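Local coordinates for tailspike protein (Siphovirus 9NA, PDB 3RIQ) that probably binds the O-antigen of Salmonella lipopolysaccharide and cleaves it as an endorhamnosidase, serving as the receptor-binding tailspike of the phage, at residues G204-G209 and D230-V235; R264-N269 and Q309-N314. All blocks are in the same frame, centred on the assembly; numbering follows the deposited sequence.

Contact 1: residues G204-G209 and D230-V235; sequences GNKVVG and DHDGGV
K206 sets its CG between its own backbone N and carbonyl carbon (chi1 71°) and bends again at chi3, which turns its end toward D232. From the other segment D232 answers with CG anti to its backbone N (chi1 -170°), and the two side chains meet obliquely. The result is a salt bridge, K206 NZ to D232 OD1 at 2.8 Å, in which the ammonium comes from the anti side of the carboxylate and 32° out of its plane. K206 CE follows closely, 3.4 Å from D232 OD1. A water also donates to D232 OD1, at 3.0 Å, and more weakly to G204 O. Beneath this pair the backbones run parallel, as successive rungs of a right-handed beta-helix do. N205 O accepts from G234 N at 3.0 Å, and G234 O takes V207 N at 3.1 Å in the carbonyl plane. Toward the N-terminal ends of both segments, G204 N reaches D232 O at 2.9 Å, from above the carbonyl plane, so D232 is held by backbone and side chain alike. G233 and G234 bring no side chains, and the backbones also make CA-H...O contacts, K206 CA lying 3.2 Å from G234 O. V207 and V235 share the other face, where F193, V220 and F222 pack around them. D232 OD2 has a salt bridge to K213 of the second subunit, so each carboxylate oxygen meets a lysine. Such a buried carboxylate, bonded on both oxygens by cations, is probably ionised, and its charge joins neighbouring rungs to a neighbouring chain.

Contact 2: residues R264-N269 and Q309-N314; sequences RLVFDN and QHIIRN
Two consecutive rungs of the right-handed beta-helix meet here, strands 266-268 and 311-313 running parallel with their axes 4.8 Å apart. Backbone bonds alternate along the pair: I311 N to L265 O, F267 N to I311 O, R313 N to F267 O and N269 N to R313 O. At the N-terminal end a side chain continues the pattern, because H310 ND1 accepts L265 N at 3.0 Å, almost in the plane of the imidazole. That bond would fix the turn of the ring, and L265 CB and CG pack alongside it. One face of H310 receives the edge of F267 in a T-shaped stack, centroids 5.8 Å apart and planes at 74°. F267 has CG anti to its carbonyl carbon (chi1 -58°), a setting that also brings CD2 to 4.2 Å from I312 CG1. On the face bearing D268 and R313, N314 ND2 gives D268 OD1 a nearly straight bond of 2.9 Å, from the syn side but 33° out of the carboxylate plane. The same ND2 lies over the centre of the R313 guanidinium, while the salt bridge from R313 NH1 to D268 OD2 is long, 3.7 Å. N269 of the second subunit bonds to both R313 and D268. Strand 234-236 flanks the pair beside 266-268, strand 333-340 follows 311-318 on the far side, and F222 and V282 of strands 220-223 and 281-282 pack against F267.

Followed from the N terminus, contact 1 closes first, bringing 230-235 back beside 204-209 after one short coil that includes strands 211-214 and 220-223. Contact 2 opens later and closes a longer coil of 39 intervening residues. The two loops stand in series, neither enclosing nor crossing the other. They nevertheless adjoin, their centres about 9 Å apart, for strand 234-236 of contact 1 lies next to strand 266-273 of contact 2. V235 N probably bonds to V266 O, and H231 NE2 reaches past that rung to Q309 O. Four successive rungs are thus joined along the beta-helix, and both contacts touch the second subunit.

Contact 1: residues G204-G209 and D230-V235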
# COMPACT_ATOMS: atom_id res chain seq x y z
N GLY A 204 11.91 5.00 21.78
CA GLY A 204 10.70 4.25 22.07
C GLY A 204 9.43 5.09 22.17
O GLY A 204 8.41 4.56 22.58
N ASN A 205 9.50 6.38 21.85
CA ASN A 205 8.38 7.30 22.03
C ASN A 205 7.57 7.27 20.74
O ASN A 205 8.12 7.49 19.62
CB ASN A 205 8.88 8.70 22.31
CG ASN A 205 9.59 8.79 23.64
OD1 ASN A 205 9.14 8.19 24.64
ND2 ASN A 205 10.64 9.62 23.69
N LYS A 206 6.30 6.94 20.86
CA LYS A 206 5.47 6.70 19.67
C LYS A 206 4.01 7.10 19.86
O LYS A 206 3.49 7.04 21.00
CB LYS A 206 5.59 5.24 19.24
CG LYS A 206 4.96 4.23 20.10
CD LYS A 206 5.30 2.83 19.57
CE LYS A 206 6.82 2.63 19.60
NZ LYS A 206 7.26 1.32 19.15
N VAL A 207 3.37 7.49 18.77
CA VAL A 207 1.92 7.69 18.74
C VAL A 207 1.37 6.66 17.75
O VAL A 207 1.90 6.53 16.62
CB VAL A 207 1.59 9.12 18.27
CG1 VAL A 207 0.04 9.37 18.16
CG2 VAL A 207 2.25 10.16 19.23
N VAL A 208 0.29 5.96 18.13
CA VAL A 208 -0.35 4.96 17.25
C VAL A 208 -1.85 5.15 17.27
O VAL A 208 -2.46 5.00 18.34
CB VAL A 208 -0.02 3.51 17.73
CG1 VAL A 208 -0.70 2.47 16.82
CG2 VAL A 208 1.51 3.30 17.82
N GLY A 209 -2.45 5.44 16.10
CA GLY A 209 -3.92 5.55 16.05
C GLY A 209 -4.40 6.97 16.19
O GLY A 209 -3.63 7.85 16.63
N ASP A 230 16.88 -0.45 15.93
CA ASP A 230 15.56 -0.99 16.27
C ASP A 230 14.38 -0.30 15.57
O ASP A 230 13.29 -0.91 15.41
CB ASP A 230 15.24 -0.82 17.78
CG ASP A 230 16.41 -1.07 18.73
OD1 ASP A 230 17.57 -0.70 18.45
OD2 ASP A 230 16.09 -1.55 19.85
N HIS A 231 14.55 0.98 15.22
CA HIS A 231 13.42 1.76 14.68
C HIS A 231 12.22 1.74 15.62
O HIS A 231 11.06 1.61 15.17
CB HIS A 231 13.11 1.32 13.23
CG HIS A 231 14.09 1.90 12.25
ND1 HIS A 231 15.39 1.43 12.15
CD2 HIS A 231 14.01 2.96 11.40
CE1 HIS A 231 16.07 2.17 11.29
NE2 HIS A 231 15.25 3.10 10.82
N ASP A 232 12.51 1.92 16.92
CA ASP A 232 11.49 1.89 17.96
C ASP A 232 11.18 3.35 18.32
O ASP A 232 11.88 3.97 19.11
CB ASP A 232 12.03 1.10 19.18
CG ASP A 232 10.99 0.80 20.22
OD1 ASP A 232 9.86 1.34 20.18
OD2 ASP A 232 11.32 -0.04 21.09
N GLY A 233 10.14 3.91 17.68
CA GLY A 233 9.79 5.34 17.83
C GLY A 233 9.17 5.84 16.54
O GLY A 233 9.53 5.36 15.45
N GLY A 234 8.27 6.82 16.67
CA GLY A 234 7.65 7.45 15.50
C GLY A 234 6.15 7.53 15.58
O GLY A 234 5.58 7.67 16.66
N VAL A 235 5.49 7.48 14.42
CA VAL A 235 4.04 7.68 14.36
C VAL A 235 3.44 6.65 13.40
O VAL A 235 3.95 6.47 12.29
CB VAL A 235 3.65 9.10 13.84
CG1 VAL A 235 2.14 9.25 13.76
CG2 VAL A 235 4.30 10.19 14.71
O HOH W 1 8.93 1.30 23.07

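Contact 2: residues R264-N269 and Q309-N314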
# COMPACT_ATOMS: atom_id res chain seq x y z
N ARG A 264 16.31 7.51 12.74
CA ARG A 264 15.84 6.13 12.83
C ARG A 264 14.42 5.93 13.40
O ARG A 264 14.17 5.08 14.27
CB ARG A 264 16.88 5.27 13.59
CG ARG A 264 18.17 5.15 12.75
CD ARG A 264 19.24 4.29 13.41
NE ARG A 264 19.75 4.82 14.67
CZ ARG A 264 20.92 4.45 15.21
NH1 ARG A 264 21.67 3.53 14.62
NH2 ARG A 264 21.31 4.99 16.36
N LEU A 265 13.49 6.77 12.93
CA LEU A 265 12.08 6.65 13.33
C LEU A 265 11.29 6.00 12.20
O LEU A 265 11.78 5.91 11.04
CB LEU A 265 11.49 8.04 13.65
CG LEU A 265 12.22 8.75 14.82
CD1 LEU A 265 11.71 10.20 14.95
CD2 LEU A 265 12.01 8.01 16.15
N VAL A 266 10.07 5.55 12.53
CA VAL A 266 9.14 5.01 11.53
C VAL A 266 7.89 5.87 11.48
O VAL A 266 7.29 6.17 12.53
CB VAL A 266 8.72 3.56 11.90
CG1 VAL A 266 7.67 3.04 10.87
CG2 VAL A 266 9.93 2.63 11.94
N PHE A 267 7.53 6.30 10.26
CA PHE A 267 6.29 7.03 10.02
C PHE A 267 5.50 6.18 9.04
O PHE A 267 5.90 6.06 7.86
CB PHE A 267 6.59 8.42 9.43
CG PHE A 267 7.48 9.27 10.32
CD1 PHE A 267 6.92 10.01 11.36
CD2 PHE A 267 8.89 9.26 10.17
CE1 PHE A 267 7.74 10.79 12.19
CE2 PHE A 267 9.72 10.03 11.03
CZ PHE A 267 9.14 10.79 12.03
N ASP A 268 4.41 5.58 9.54
CA ASP A 268 3.64 4.59 8.76
C ASP A 268 2.15 4.93 8.80
O ASP A 268 1.54 4.86 9.87
CB ASP A 268 3.91 3.18 9.34
CG ASP A 268 3.01 2.09 8.74
OD1 ASP A 268 2.47 2.26 7.62
OD2 ASP A 268 2.88 1.02 9.39
N ASN A 269 1.57 5.25 7.65
CA ASN A 269 0.13 5.50 7.54
C ASN A 269 -0.29 6.76 8.26
O ASN A 269 -0.99 6.73 9.30
CB ASN A 269 -0.71 4.30 7.99
CG ASN A 269 -2.16 4.42 7.54
OD1 ASN A 269 -2.45 5.27 6.70
ND2 ASN A 269 -3.07 3.65 8.12
N GLN A 309 18.24 7.75 8.24
CA GLN A 309 17.74 6.35 8.16
C GLN A 309 16.31 6.20 8.68
O GLN A 309 15.99 5.24 9.36
CB GLN A 309 18.65 5.39 8.95
CG GLN A 309 20.07 5.18 8.36
CD GLN A 309 20.69 3.88 8.89
OE1 GLN A 309 20.27 2.77 8.52
NE2 GLN A 309 21.65 4.01 9.79
N HIS A 310 15.44 7.16 8.37
CA HIS A 310 14.03 6.99 8.70
C HIS A 310 13.39 6.03 7.70
O HIS A 310 13.87 5.83 6.57
CB HIS A 310 13.30 8.34 8.66
CG HIS A 310 13.81 9.34 9.66
ND1 HIS A 310 13.82 9.10 11.02
CD2 HIS A 310 14.22 10.62 9.49
CE1 HIS A 310 14.27 10.18 11.64
NE2 HIS A 310 14.52 11.12 10.73
N ILE A 311 12.28 5.44 8.13
CA ILE A 311 11.36 4.72 7.26
C ILE A 311 10.06 5.49 7.19
O ILE A 311 9.44 5.77 8.24
CB ILE A 311 11.11 3.27 7.78
CG1 ILE A 311 12.44 2.49 7.86
CG2 ILE A 311 10.03 2.56 6.94
CD1 ILE A 311 12.32 1.06 8.51
N ILE A 312 9.67 5.85 5.97
CA ILE A 312 8.46 6.63 5.76
C ILE A 312 7.60 5.85 4.77
O ILE A 312 8.03 5.63 3.64
CB ILE A 312 8.82 8.01 5.14
CG1 ILE A 312 9.70 8.82 6.12
CG2 ILE A 312 7.50 8.80 4.77
CD1 ILE A 312 10.33 10.10 5.46
N ARG A 313 6.40 5.44 5.17
CA ARG A 313 5.58 4.64 4.25
C ARG A 313 4.08 4.82 4.45
O ARG A 313 3.61 5.18 5.55
CB ARG A 313 5.96 3.17 4.29
CG ARG A 313 6.08 2.58 5.62
CD ARG A 313 6.81 1.17 5.59
NE ARG A 313 6.01 0.14 4.92
CZ ARG A 313 5.16 -0.68 5.52
NH1 ARG A 313 4.99 -0.59 6.84
NH2 ARG A 313 4.44 -1.55 4.80
N ASN A 314 3.35 4.66 3.35
CA ASN A 314 1.87 4.67 3.37
C ASN A 314 1.29 6.03 3.77
O ASN A 314 0.32 6.10 4.56
CB ASN A 314 1.37 3.53 4.28
CG ASN A 314 1.95 2.17 3.86
OD1 ASN A 314 1.94 1.82 2.69
ND2 ASN A 314 2.49 1.44 4.81